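PDB 4WU3: Myo-inositol phosphohydrolase, which probably removes phosphate groups from inositol phosphates such as phytate, and binds inositol-(1,3,4,5)-tetrakisphosphate through a fold related to the protein tyrosine phosphatases. Local coordinates for residues F64-D69 with L106-V111; K100-I105 with E196-Q201; T358-F363 with N533-F538; D420-T425 with A433-G438; G427-N432 with S458-A463. The protein carries 2 engineered substitutions. All coordinates share one frame; numbering follows the deposited sequence.

Contact 1: residues F64-D69 with L106-V111; sequences FRMGSD and LKKVPV
Met66, which packs against Lys108 and Pro110, has its backbone N tied down by the carboxylate of Asp69: N to OD2 is 3.0 Å and nearly straight at 165°, though the donor comes down on OD2 from well above the carboxylate plane. The same four residues, Met66 to Asp69, make a type I beta turn closed by Asp69 N to Met66 O at 3.0 Å, so backbone and side chain together fix the chain where it leaves the strand. The thioether is then held over the end of the helix, its SD 4.3 Å from Lys108 CG and its CE 4.2 Å from Pro110 CD. This is the border of a five-stranded mixed sheet: strand 65-66 is an outermost strand, hydrogen-bonded to strand 91-94, and helix 99-108 runs out beside it. Trp237, from the next strand but one, touches Met66, Val109 and Pro110, and so backs both segments. Lys108 extends its chain with CG anti to the backbone N (chi1 176°), which carries CD to within 3.9 Å of Phe64 CE2, the lysine passing the ring at a slant; only methylene groups are used, and Lys108 NZ, after a bend at chi4, stays 6.8 Å from Asp69 OD1, too far for a salt bridge. Past the helix, Pro110 centres an inverse gamma turn, closed weakly by Val111 N on Val109 O at 2.9 Å.

Contact 2: residues K100-I105 with E196-Q201; sequences KELEAI and EEMVKQ
No ring, amide or carboxylate takes part where Leu102 meets Met198 and Val199, so faces and edges give way to the meeting of methyl groups and a sulfur. The ends of Leu102 and Met198 meet tip to tip. Leu102 CD2 does all the close touching from its side: it lies 3.7 Å from Met198 SD, 3.9 Å from Met198 CE and 4.1 Å from Val199 CG2. Met198 starts out extended, with CG anti to the backbone N (chi1 -165°), then bends at chi2 (-90°) and again at chi3, which turns sulfur and terminal methyl together against the leucine branch. This is helix-to-helix packing: helix 99-108 and helix 195-201 approach one another with Leu102 and Val199 as the nearest alpha carbons, 8.2 Å apart. One leucine bridges that distance, and Phe97 also packs on it, while Val199 leans on Asp118 of strand 116-122 and on Ala204. All three contact residues are buried, and the interface between the segments has no hydrogen bond. A polar link runs alongside through His202, the residue after Gln201, whose NE2 pairs with Glu103 OE2 of the first helix while its ND1 pairs with the carbonyl of Met198.

Contact 3: residues T358-F363 with N533-F538; sequences TMNSAF and NAWLHF
Thr358 opens a type I beta turn that runs to Ser361 and sets its own side chain against the indole of Trp535 on strand 535-539, the backbones themselves staying well apart, with the nearest alpha carbons, those of Thr358 and His537, at 8.5 Å. Ser361 N to Thr358 O closes the turn, and two side-chain bonds brace it: Thr358 N gives an almost straight bond (173°) to Ser361 OG at 2.9 Å, and Asn360 N reaches Thr358 OG1 at 3.1 Å, an ST turn. OG1 sits between backbone N and carbonyl carbon (chi1 75°), where it takes this bond, and CG2 is left against the tryptophan edge. Near the plane of the six-membered ring, Thr358 CG2 lies 3.9 Å and Thr358 CB 4.0 Å from Trp535 CZ2, and Asn360 ND2 stands 4.4 Å from Trp535 CH2 at the same edge. Gln411 OE1 receives both Thr358 OG1 and Asn360 ND2, while Trp535 NE1 is bonded to Ser391. With the polar ends engaged elsewhere, the contact between the turn and the core of the five-stranded sheet rests on aliphatic carbon against the ring edge, a buried van der Waals contact without directional bonds.

Contact 4: residues D420-T425 with A433-G438; sequences DLRQET and AVSWYG
Arg422 leaves the backbone with CG anti to the carbonyl carbon (chi1 -57°) and bends at chi3 (71°), which swings the guanidinium over to Ser435, NH2 coming within 3.4 Å of Ser435 CB. The same turn presents NE and NH2 side-on to a single oxygen, Glu424 OE2, at 2.8 and 3.2 Å, with OE2 lying in the guanidinium plane. Two sheets join here: strand 416-422 belongs to the central sheet of the phosphatase-like domain, strand 432-438 to a six-stranded sheet beside it. The connection after strand 416-422 is tied to strand 432-438 by Trp436 N to Thr425 O at 2.8 Å, and a water bridges the same two residues, 2.9 Å from Thr425 N and 3.0 Å from Trp436 O. NH1 forms salt bridges with Glu395 and Asp345, the latter also holding Ser435 OG. A methionine in place of this arginine would probably leave Glu424 OE2, Glu395 and Asp345 without their common cation, Glu424 then relying on Arg546 of the ligand pocket. Beside Trp436 CB, Thr425 CG2 lies 4.0 Å away, the two side chains pointing the same way.

Contact 5: residues G427-N432 with S458-A463; sequences GVFNGN and SRLNAA
Phe429 sets the far end of its ring against helix 458-463, with CE1 3.5 Å from Leu460 CD2 and CZ 3.5 Å from Ala463 CB. The motif is a beta hairpin lying on a helix: strand 427-429 leads into a type I' turn, Phe429 to Asn432, and the short strand and helix axes run nearly parallel, 7° apart in direction at a closest approach of 9.7 Å. Leu460 CD2 sits obliquely against the ring, and both leucine methyls also meet the strand, Gly427 CA lying 3.9 Å from Leu460 CD2 and 4.1 Å from Leu460 CD1. Gly427 thus brings a bare alpha carbon against the leucine; a CB built there would lie only 2.6 Å from Leu460 CD2. Phe429 CG points anti to the carbonyl carbon (chi1 -72°), beside the backbone N, which brings the far end of the ring to the helix. An alanine at Phe429 is likely to open a gap between hairpin and helix, leaving Leu460 and Ala463 without their aromatic partner. In the next shell, Trp342 meets Phe429 edge-to-face and also touches Leu460, and Val490 packs on both. Further out, the turn is anchored by Asn430, whose OD1 is bonded to the backbone N of Glu488 and of Ser489 and whose ND2 reaches Lys486 O. Gly431 takes a positive phi of 94°, and Phe429 and Asn432 exchange two backbone bonds, N to O in each direction, both 2.8 Å.

How the contacts relate
The five contacts divide between two phosphatase-like halves, each with a five-stranded sheet of the same strand order. Contacts 1 and 2 share helix 99-108, their centres 14 Å apart, and join where Phe64 CE1 meets Ile105 CG1 at 4.1 Å. Contact 3 lies about 64 Å from contact 1, centre to centre, on the opposite side of the chain's centre. It adjoins contact 4 through neighbouring strands, Phe538 CD1 packing 3.8 Å from Leu421 CD1. Contacts 4 and 5, centres 11 Å apart, share the hairpin. A bound inositol tetrakisphosphate lies about 6 Å from the side chain of Arg422 in contact 4, while the contact 3 strand runs on toward pocket residues Ser540 to Arg546.

Contact 1: residues F64-D69 with L106-V111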
# COMPACT_ATOMS: atom_id res chain seq x y z
N PHE A 64 -6.60 -5.15 -26.67
CA PHE A 64 -8.02 -5.25 -26.94
C PHE A 64 -8.50 -6.69 -26.75
O PHE A 64 -7.86 -7.63 -27.20
CB PHE A 64 -8.34 -4.81 -28.37
CG PHE A 64 -9.80 -4.96 -28.70
CD1 PHE A 64 -10.69 -3.94 -28.42
CD2 PHE A 64 -10.27 -6.13 -29.24
CE1 PHE A 64 -12.03 -4.09 -28.69
CE2 PHE A 64 -11.61 -6.28 -29.51
CZ PHE A 64 -12.50 -5.26 -29.23
N ARG A 65 -9.63 -6.86 -26.08
CA ARG A 65 -10.28 -8.16 -26.07
C ARG A 65 -11.77 -8.00 -25.87
O ARG A 65 -12.23 -7.00 -25.32
CB ARG A 65 -9.72 -9.08 -24.98
CG ARG A 65 -10.03 -8.66 -23.54
CD ARG A 65 -9.05 -7.63 -23.03
NE ARG A 65 -8.95 -7.62 -21.58
CZ ARG A 65 -8.16 -6.80 -20.89
NH1 ARG A 65 -7.40 -5.92 -21.52
NH2 ARG A 65 -8.12 -6.85 -19.58
N MET A 66 -12.52 -8.97 -26.38
CA MET A 66 -13.93 -9.05 -26.12
C MET A 66 -14.17 -10.19 -25.15
O MET A 66 -13.39 -11.12 -25.07
CB MET A 66 -14.69 -9.28 -27.43
CG MET A 66 -14.82 -8.00 -28.24
SD MET A 66 -15.38 -8.29 -29.90
CE MET A 66 -16.94 -9.12 -29.64
N GLY A 67 -15.26 -10.09 -24.40
CA GLY A 67 -15.58 -11.10 -23.40
C GLY A 67 -15.79 -12.46 -23.99
O GLY A 67 -15.63 -13.48 -23.31
N SER A 68 -16.16 -12.50 -25.27
CA SER A 68 -16.42 -13.75 -25.98
C SER A 68 -15.17 -14.35 -26.62
O SER A 68 -15.24 -15.39 -27.26
CB SER A 68 -17.51 -13.55 -27.04
OG SER A 68 -17.14 -12.57 -28.00
N ASP A 69 -14.02 -13.69 -26.47
CA ASP A 69 -12.79 -14.18 -27.07
C ASP A 69 -12.40 -15.56 -26.53
O ASP A 69 -12.75 -15.94 -25.41
CB ASP A 69 -11.64 -13.19 -26.86
CG ASP A 69 -11.77 -11.96 -27.74
OD1 ASP A 69 -12.76 -11.89 -28.51
OD2 ASP A 69 -10.89 -11.08 -27.67
N LEU A 106 -15.40 0.51 -32.71
CA LEU A 106 -16.80 0.67 -33.07
C LEU A 106 -17.19 -0.23 -34.25
O LEU A 106 -18.28 -0.80 -34.26
CB LEU A 106 -17.09 2.13 -33.41
CG LEU A 106 -17.07 3.08 -32.22
CD1 LEU A 106 -17.38 4.49 -32.67
CD2 LEU A 106 -18.06 2.61 -31.17
N LYS A 107 -16.30 -0.37 -35.22
CA LYS A 107 -16.57 -1.24 -36.36
C LYS A 107 -16.67 -2.68 -35.88
O LYS A 107 -17.57 -3.42 -36.28
CB LYS A 107 -15.50 -1.10 -37.44
CG LYS A 107 -15.90 -1.73 -38.77
CD LYS A 107 -14.85 -1.53 -39.86
CE LYS A 107 -15.36 -2.04 -41.20
NZ LYS A 107 -14.27 -2.23 -42.20
N LYS A 108 -15.73 -3.08 -35.02
CA LYS A 108 -15.62 -4.48 -34.65
C LYS A 108 -16.76 -4.98 -33.78
O LYS A 108 -17.20 -6.11 -33.93
CB LYS A 108 -14.29 -4.74 -33.94
CG LYS A 108 -14.16 -6.17 -33.45
CD LYS A 108 -12.70 -6.57 -33.27
CE LYS A 108 -12.55 -8.08 -33.19
NZ LYS A 108 -12.69 -8.70 -34.54
N VAL A 109 -17.23 -4.15 -32.85
CA VAL A 109 -18.25 -4.63 -31.91
C VAL A 109 -19.62 -4.70 -32.59
O VAL A 109 -19.97 -3.86 -33.42
CB VAL A 109 -18.31 -3.81 -30.60
CG1 VAL A 109 -17.01 -3.95 -29.83
CG2 VAL A 109 -18.62 -2.35 -30.88
N PRO A 110 -20.40 -5.74 -32.27
CA PRO A 110 -21.64 -5.96 -32.98
C PRO A 110 -22.81 -5.14 -32.43
O PRO A 110 -23.89 -5.68 -32.22
CB PRO A 110 -21.88 -7.46 -32.78
CG PRO A 110 -21.25 -7.76 -31.46
CD PRO A 110 -20.08 -6.82 -31.33
N VAL A 111 -22.59 -3.85 -32.23
CA VAL A 111 -23.69 -2.94 -31.90
C VAL A 111 -23.47 -1.65 -32.68
O VAL A 111 -22.40 -1.42 -33.24
CB VAL A 111 -23.78 -2.61 -30.39
CG1 VAL A 111 -24.11 -3.87 -29.60
CG2 VAL A 111 -22.50 -1.98 -29.88

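Contact 2: residues K100-I105 with E196-Q201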
# COMPACT_ATOMS: atom_id res chain seq x y z
N LYS A 100 -8.70 6.87 -34.52
CA LYS A 100 -8.79 5.77 -35.48
C LYS A 100 -8.91 4.40 -34.78
O LYS A 100 -9.53 3.48 -35.31
CB LYS A 100 -7.60 5.76 -36.43
CG LYS A 100 -7.58 6.94 -37.40
CD LYS A 100 -6.45 6.81 -38.41
CE LYS A 100 -6.24 8.11 -39.18
NZ LYS A 100 -7.45 8.46 -39.95
N GLU A 101 -8.31 4.27 -33.60
CA GLU A 101 -8.45 3.00 -32.86
C GLU A 101 -9.87 2.86 -32.31
O GLU A 101 -10.42 1.77 -32.29
CB GLU A 101 -7.40 2.89 -31.76
CG GLU A 101 -5.98 2.73 -32.31
CD GLU A 101 -4.90 2.85 -31.25
OE1 GLU A 101 -5.07 3.62 -30.27
OE2 GLU A 101 -3.86 2.17 -31.42
N LEU A 102 -10.47 3.97 -31.89
CA LEU A 102 -11.87 3.92 -31.47
C LEU A 102 -12.73 3.50 -32.66
O LEU A 102 -13.62 2.65 -32.53
CB LEU A 102 -12.34 5.27 -30.92
CG LEU A 102 -13.84 5.35 -30.59
CD1 LEU A 102 -14.24 4.37 -29.50
CD2 LEU A 102 -14.26 6.76 -30.20
N GLU A 103 -12.45 4.08 -33.83
CA GLU A 103 -13.22 3.76 -35.04
C GLU A 103 -13.13 2.26 -35.34
O GLU A 103 -14.14 1.62 -35.67
CB GLU A 103 -12.76 4.62 -36.22
CG GLU A 103 -13.28 6.05 -36.13
CD GLU A 103 -12.46 7.04 -36.94
OE1 GLU A 103 -11.66 6.63 -37.80
OE2 GLU A 103 -12.64 8.26 -36.72
N ALA A 104 -11.94 1.69 -35.18
CA ALA A 104 -11.76 0.25 -35.33
C ALA A 104 -12.56 -0.54 -34.29
O ALA A 104 -13.13 -1.60 -34.60
CB ALA A 104 -10.29 -0.11 -35.25
N ILE A 105 -12.60 -0.05 -33.05
CA ILE A 105 -13.40 -0.69 -32.00
C ILE A 105 -14.90 -0.67 -32.34
O ILE A 105 -15.58 -1.68 -32.28
CB ILE A 105 -13.21 -0.02 -30.63
CG1 ILE A 105 -11.80 -0.30 -30.10
CG2 ILE A 105 -14.25 -0.53 -29.65
CD1 ILE A 105 -11.48 0.40 -28.79
N GLU A 196 -14.64 12.57 -23.82
CA GLU A 196 -16.10 12.59 -23.90
C GLU A 196 -16.54 13.23 -25.20
O GLU A 196 -17.41 12.70 -25.90
CB GLU A 196 -16.69 13.36 -22.72
CG GLU A 196 -18.18 13.56 -22.81
CD GLU A 196 -18.72 14.43 -21.69
OE1 GLU A 196 -18.03 15.40 -21.29
OE2 GLU A 196 -19.82 14.14 -21.22
N GLU A 197 -15.95 14.38 -25.51
CA GLU A 197 -16.30 15.08 -26.73
C GLU A 197 -16.02 14.21 -27.94
O GLU A 197 -16.85 14.10 -28.83
CB GLU A 197 -15.55 16.41 -26.84
CG GLU A 197 -16.10 17.48 -25.90
CD GLU A 197 -15.22 18.72 -25.82
OE1 GLU A 197 -13.98 18.62 -26.02
OE2 GLU A 197 -15.78 19.80 -25.53
N MET A 198 -14.86 13.56 -27.96
CA MET A 198 -14.46 12.76 -29.12
C MET A 198 -15.40 11.58 -29.25
O MET A 198 -15.85 11.25 -30.35
CB MET A 198 -13.01 12.31 -28.97
CG MET A 198 -12.38 11.79 -30.25
SD MET A 198 -12.62 10.02 -30.39
CE MET A 198 -11.55 9.41 -29.09
N VAL A 199 -15.73 10.94 -28.14
CA VAL A 199 -16.57 9.75 -28.17
C VAL A 199 -18.00 10.09 -28.59
O VAL A 199 -18.62 9.38 -29.37
CB VAL A 199 -16.57 9.02 -26.80
CG1 VAL A 199 -17.68 7.99 -26.74
CG2 VAL A 199 -15.23 8.35 -26.57
N LYS A 200 -18.53 11.19 -28.06
CA LYS A 200 -19.87 11.60 -28.42
C LYS A 200 -19.99 12.06 -29.87
O LYS A 200 -21.03 11.90 -30.49
CB LYS A 200 -20.34 12.69 -27.47
CG LYS A 200 -20.60 12.17 -26.08
CD LYS A 200 -21.35 13.19 -25.27
CE LYS A 200 -21.80 12.59 -23.96
NZ LYS A 200 -22.46 13.61 -23.10
N GLN A 201 -18.92 12.61 -30.42
CA GLN A 201 -18.92 13.01 -31.83
C GLN A 201 -18.97 11.79 -32.74
O GLN A 201 -19.32 11.90 -33.91
CB GLN A 201 -17.70 13.87 -32.16
CG GLN A 201 -17.91 15.31 -31.77
CD GLN A 201 -16.64 16.12 -31.78
OE1 GLN A 201 -15.70 15.81 -32.50
NE2 GLN A 201 -16.62 17.17 -30.97

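Contact 3: residues T358-F363 with N533-F538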
# COMPACT_ATOMS: atom_id res chain seq x y z
N THR A 358 -16.91 48.21 5.50
CA THR A 358 -17.93 48.65 4.56
C THR A 358 -17.20 49.19 3.36
O THR A 358 -15.99 49.37 3.39
CB THR A 358 -18.88 49.73 5.14
OG1 THR A 358 -18.22 51.01 5.20
CG2 THR A 358 -19.38 49.35 6.53
N MET A 359 -17.94 49.45 2.28
CA MET A 359 -17.32 49.97 1.08
C MET A 359 -16.94 51.44 1.24
O MET A 359 -16.34 52.04 0.33
CB MET A 359 -18.25 49.78 -0.11
CG MET A 359 -18.53 48.31 -0.40
SD MET A 359 -17.01 47.42 -0.75
CE MET A 359 -16.57 46.73 0.83
N ASN A 360 -17.26 52.01 2.40
CA ASN A 360 -16.79 53.35 2.76
C ASN A 360 -15.55 53.33 3.65
O ASN A 360 -15.03 54.38 4.02
CB ASN A 360 -17.89 54.15 3.47
CG ASN A 360 -19.14 54.33 2.62
OD1 ASN A 360 -19.07 54.83 1.50
ND2 ASN A 360 -20.28 53.93 3.16
N SER A 361 -15.08 52.13 4.01
CA SER A 361 -13.97 51.98 4.95
C SER A 361 -12.64 52.42 4.34
O SER A 361 -12.51 52.55 3.13
CB SER A 361 -13.85 50.52 5.41
OG SER A 361 -14.92 50.17 6.27
N ALA A 362 -11.64 52.63 5.20
CA ALA A 362 -10.29 52.94 4.74
C ALA A 362 -9.57 51.67 4.27
O ALA A 362 -9.76 50.59 4.84
CB ALA A 362 -9.49 53.60 5.85
N PHE A 363 -8.76 51.81 3.23
CA PHE A 363 -7.88 50.72 2.83
C PHE A 363 -6.95 50.35 3.98
O PHE A 363 -6.59 51.20 4.80
CB PHE A 363 -7.05 51.12 1.61
CG PHE A 363 -7.83 51.17 0.32
CD1 PHE A 363 -9.07 50.56 0.22
CD2 PHE A 363 -7.30 51.79 -0.79
CE1 PHE A 363 -9.77 50.59 -0.97
CE2 PHE A 363 -8.00 51.82 -1.98
CZ PHE A 363 -9.24 51.22 -2.07
N ASN A 533 -31.81 50.19 -2.96
CA ASN A 533 -31.04 50.70 -1.82
C ASN A 533 -30.80 49.65 -0.73
O ASN A 533 -30.38 50.00 0.36
CB ASN A 533 -31.70 51.90 -1.13
CG ASN A 533 -32.28 52.92 -2.09
OD1 ASN A 533 -33.41 53.40 -1.90
ND2 ASN A 533 -31.52 53.30 -3.07
N ALA A 534 -31.11 48.38 -1.00
CA ALA A 534 -30.82 47.33 -0.02
C ALA A 534 -29.32 47.32 0.28
O ALA A 534 -28.50 47.56 -0.61
CB ALA A 534 -31.26 45.96 -0.53
N TRP A 535 -28.98 47.08 1.55
CA TRP A 535 -27.60 46.98 1.98
C TRP A 535 -27.30 45.53 2.34
O TRP A 535 -28.03 44.93 3.13
CB TRP A 535 -27.38 47.86 3.20
CG TRP A 535 -25.99 47.81 3.74
CD1 TRP A 535 -25.39 46.75 4.32
CD2 TRP A 535 -25.04 48.88 3.75
NE1 TRP A 535 -24.12 47.08 4.71
CE2 TRP A 535 -23.88 48.38 4.37
CE3 TRP A 535 -25.06 50.20 3.30
CZ2 TRP A 535 -22.75 49.17 4.55
CZ3 TRP A 535 -23.93 50.97 3.47
CH2 TRP A 535 -22.78 50.45 4.09
N LEU A 536 -26.26 44.96 1.74
CA LEU A 536 -25.91 43.57 1.98
C LEU A 536 -24.68 43.43 2.84
O LEU A 536 -23.61 43.91 2.48
CB LEU A 536 -25.64 42.85 0.66
CG LEU A 536 -26.80 42.83 -0.32
CD1 LEU A 536 -26.37 42.09 -1.58
CD2 LEU A 536 -28.03 42.19 0.30
N HIS A 537 -24.84 42.76 3.98
CA HIS A 537 -23.71 42.45 4.84
C HIS A 537 -23.38 40.97 4.78
O HIS A 537 -24.10 40.14 5.32
CB HIS A 537 -23.97 42.84 6.29
CG HIS A 537 -22.84 42.50 7.20
ND1 HIS A 537 -21.80 43.37 7.44
CD2 HIS A 537 -22.55 41.37 7.88
CE1 HIS A 537 -20.93 42.81 8.26
NE2 HIS A 537 -21.37 41.59 8.54
N PHE A 538 -22.27 40.63 4.13
CA PHE A 538 -21.87 39.25 4.01
C PHE A 538 -21.00 38.82 5.17
O PHE A 538 -20.10 39.55 5.59
CB PHE A 538 -21.08 39.04 2.72
CG PHE A 538 -21.89 39.24 1.49
CD1 PHE A 538 -22.61 38.21 0.95
CD2 PHE A 538 -21.90 40.48 0.87
CE1 PHE A 538 -23.36 38.41 -0.20
CE2 PHE A 538 -22.65 40.68 -0.27
CZ PHE A 538 -23.37 39.64 -0.81

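Contact 4: residues D420-T425 with A433-G438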
# COMPACT_ATOMS: atom_id res chain seq x y z
N ASP A 420 -25.82 35.29 5.39
CA ASP A 420 -25.07 34.25 6.06
C ASP A 420 -24.68 33.21 5.01
O ASP A 420 -25.53 32.54 4.45
CB ASP A 420 -25.93 33.64 7.17
CG ASP A 420 -25.31 32.41 7.82
OD1 ASP A 420 -24.12 32.11 7.59
OD2 ASP A 420 -26.05 31.72 8.56
N LEU A 421 -23.38 33.08 4.74
CA LEU A 421 -22.91 32.24 3.66
C LEU A 421 -22.40 30.88 4.12
O LEU A 421 -21.69 30.21 3.38
CB LEU A 421 -21.77 32.94 2.92
CG LEU A 421 -22.06 34.34 2.38
CD1 LEU A 421 -20.77 35.02 1.97
CD2 LEU A 421 -23.03 34.26 1.21
N ARG A 422 -22.77 30.46 5.32
CA ARG A 422 -22.16 29.28 5.94
C ARG A 422 -22.93 27.97 5.73
O ARG A 422 -24.07 27.83 6.19
CB ARG A 422 -22.01 29.53 7.43
CG ARG A 422 -21.20 30.77 7.77
CD ARG A 422 -21.03 30.87 9.28
NE ARG A 422 -20.13 29.84 9.80
CZ ARG A 422 -19.79 29.73 11.08
NH1 ARG A 422 -20.28 30.58 11.98
NH2 ARG A 422 -18.95 28.78 11.45
N GLN A 423 -22.29 27.01 5.07
CA GLN A 423 -22.92 25.70 4.90
C GLN A 423 -22.94 24.96 6.22
O GLN A 423 -23.90 24.26 6.54
CB GLN A 423 -22.19 24.84 3.87
CG GLN A 423 -22.87 23.49 3.69
CD GLN A 423 -22.20 22.59 2.68
OE1 GLN A 423 -21.00 22.28 2.79
NE2 GLN A 423 -22.97 22.11 1.71
N GLU A 424 -21.87 25.12 6.99
CA GLU A 424 -21.71 24.43 8.25
C GLU A 424 -22.79 24.89 9.24
O GLU A 424 -23.23 26.05 9.19
CB GLU A 424 -20.31 24.67 8.84
CG GLU A 424 -20.01 26.12 9.21
CD GLU A 424 -19.30 26.90 8.11
OE1 GLU A 424 -19.37 26.50 6.94
OE2 GLU A 424 -18.66 27.92 8.43
N THR A 425 -23.20 23.98 10.11
CA THR A 425 -24.20 24.27 11.13
C THR A 425 -23.63 25.20 12.20
O THR A 425 -22.56 24.94 12.72
CB THR A 425 -24.69 22.96 11.79
OG1 THR A 425 -25.66 22.33 10.95
CG2 THR A 425 -25.32 23.24 13.15
N ALA A 433 -21.18 33.07 19.42
CA ALA A 433 -21.31 32.40 18.12
C ALA A 433 -20.60 31.05 18.18
O ALA A 433 -19.42 30.98 18.55
CB ALA A 433 -20.69 33.26 17.03
N VAL A 434 -21.31 29.99 17.82
CA VAL A 434 -20.75 28.65 17.83
C VAL A 434 -21.09 27.95 16.53
O VAL A 434 -21.99 28.37 15.80
CB VAL A 434 -21.30 27.81 19.01
CG1 VAL A 434 -20.98 28.48 20.34
CG2 VAL A 434 -22.80 27.62 18.87
N SER A 435 -20.35 26.88 16.23
CA SER A 435 -20.60 26.05 15.06
C SER A 435 -20.28 24.58 15.33
O SER A 435 -19.47 24.25 16.20
CB SER A 435 -19.82 26.56 13.84
OG SER A 435 -18.43 26.60 14.09
N TRP A 436 -20.92 23.69 14.59
CA TRP A 436 -20.68 22.27 14.76
C TRP A 436 -19.55 21.89 13.80
O TRP A 436 -19.76 21.76 12.60
CB TRP A 436 -21.95 21.49 14.47
CG TRP A 436 -21.86 20.00 14.75
CD1 TRP A 436 -22.07 19.00 13.85
CD2 TRP A 436 -21.55 19.37 16.00
NE1 TRP A 436 -21.91 17.78 14.46
CE2 TRP A 436 -21.59 17.98 15.78
CE3 TRP A 436 -21.24 19.84 17.28
CZ2 TRP A 436 -21.33 17.05 16.79
CZ3 TRP A 436 -20.97 18.93 18.28
CH2 TRP A 436 -21.03 17.55 18.03
N TYR A 437 -18.36 21.74 14.35
CA TYR A 437 -17.15 21.67 13.57
C TYR A 437 -16.76 20.24 13.26
O TYR A 437 -16.55 19.44 14.17
CB TYR A 437 -15.98 22.33 14.31
CG TYR A 437 -14.70 22.38 13.50
CD1 TYR A 437 -14.48 23.39 12.57
CD2 TYR A 437 -13.72 21.41 13.65
CE1 TYR A 437 -13.31 23.43 11.82
CE2 TYR A 437 -12.56 21.44 12.90
CZ TYR A 437 -12.36 22.45 11.99
OH TYR A 437 -11.20 22.47 11.26
N GLY A 438 -16.65 19.94 11.97
CA GLY A 438 -16.06 18.68 11.53
C GLY A 438 -14.74 18.95 10.81
O GLY A 438 -14.39 20.09 10.56
O HOH W 1 -21.55 21.56 10.24

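Contact 5: residues G427-N432 with S458-A463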
# COMPACT_ATOMS: atom_id res chain seq x y z
N GLY A 427 -24.83 28.62 15.27
CA GLY A 427 -25.86 29.35 16.00
C GLY A 427 -25.27 30.16 17.12
O GLY A 427 -24.11 30.56 17.06
N VAL A 428 -26.07 30.40 18.15
CA VAL A 428 -25.64 31.21 19.29
C VAL A 428 -25.94 30.49 20.60
O VAL A 428 -27.08 30.12 20.87
CB VAL A 428 -26.37 32.58 19.29
CG1 VAL A 428 -25.82 33.49 20.38
CG2 VAL A 428 -26.22 33.25 17.94
N PHE A 429 -24.89 30.28 21.39
CA PHE A 429 -25.01 29.73 22.75
C PHE A 429 -24.63 30.79 23.76
O PHE A 429 -23.49 31.26 23.74
CB PHE A 429 -24.03 28.57 22.95
CG PHE A 429 -24.39 27.31 22.22
CD1 PHE A 429 -25.61 27.18 21.58
CD2 PHE A 429 -23.51 26.25 22.19
CE1 PHE A 429 -25.95 26.02 20.92
CE2 PHE A 429 -23.83 25.08 21.53
CZ PHE A 429 -25.05 24.97 20.89
N ASN A 430 -25.56 31.16 24.65
CA ASN A 430 -25.28 32.17 25.69
C ASN A 430 -24.71 33.48 25.14
O ASN A 430 -23.92 34.14 25.81
CB ASN A 430 -24.28 31.65 26.73
CG ASN A 430 -24.74 30.37 27.40
OD1 ASN A 430 -25.92 30.08 27.48
ND2 ASN A 430 -23.78 29.61 27.91
N GLY A 431 -25.10 33.84 23.92
CA GLY A 431 -24.61 35.07 23.32
C GLY A 431 -23.38 34.87 22.45
O GLY A 431 -23.02 35.77 21.67
N ASN A 432 -22.74 33.71 22.57
CA ASN A 432 -21.53 33.41 21.79
C ASN A 432 -21.87 32.70 20.49
O ASN A 432 -22.73 31.83 20.46
CB ASN A 432 -20.58 32.50 22.58
CG ASN A 432 -20.21 33.07 23.93
OD1 ASN A 432 -19.68 34.17 24.04
ND2 ASN A 432 -20.48 32.30 24.97
N SER A 458 -31.97 21.16 14.70
CA SER A 458 -32.01 19.96 15.53
C SER A 458 -30.87 19.95 16.53
O SER A 458 -31.07 19.63 17.71
CB SER A 458 -31.95 18.71 14.65
OG SER A 458 -32.03 17.55 15.45
N ARG A 459 -29.68 20.30 16.07
CA ARG A 459 -28.50 20.25 16.94
C ARG A 459 -28.50 21.37 17.97
O ARG A 459 -28.06 21.17 19.10
CB ARG A 459 -27.21 20.27 16.11
CG ARG A 459 -26.99 18.99 15.32
CD ARG A 459 -25.62 18.94 14.65
NE ARG A 459 -25.49 17.74 13.81
CZ ARG A 459 -25.14 16.53 14.27
NH1 ARG A 459 -24.87 16.35 15.56
NH2 ARG A 459 -25.06 15.51 13.44
N LEU A 460 -28.99 22.55 17.58
CA LEU A 460 -29.07 23.68 18.51
C LEU A 460 -30.08 23.38 19.62
O LEU A 460 -29.80 23.57 20.82
CB LEU A 460 -29.46 24.97 17.77
CG LEU A 460 -28.40 25.53 16.83
CD1 LEU A 460 -28.99 26.64 15.97
CD2 LEU A 460 -27.20 26.04 17.61
N ASN A 461 -31.26 22.91 19.23
CA ASN A 461 -32.26 22.51 20.20
C ASN A 461 -31.73 21.48 21.18
O ASN A 461 -31.85 21.67 22.39
CB ASN A 461 -33.50 21.99 19.48
CG ASN A 461 -34.27 23.09 18.80
OD1 ASN A 461 -34.13 24.26 19.16
ND2 ASN A 461 -35.07 22.74 17.80
N ALA A 462 -31.10 20.44 20.65
CA ALA A 462 -30.59 19.36 21.46
C ALA A 462 -29.53 19.83 22.45
O ALA A 462 -29.28 19.16 23.45
CB ALA A 462 -30.03 18.26 20.59
N ALA A 463 -28.91 20.97 22.17
CA ALA A 463 -27.85 21.49 23.02
C ALA A 463 -28.38 22.27 24.22
O ALA A 463 -27.69 22.39 25.23
CB ALA A 463 -26.90 22.36 22.21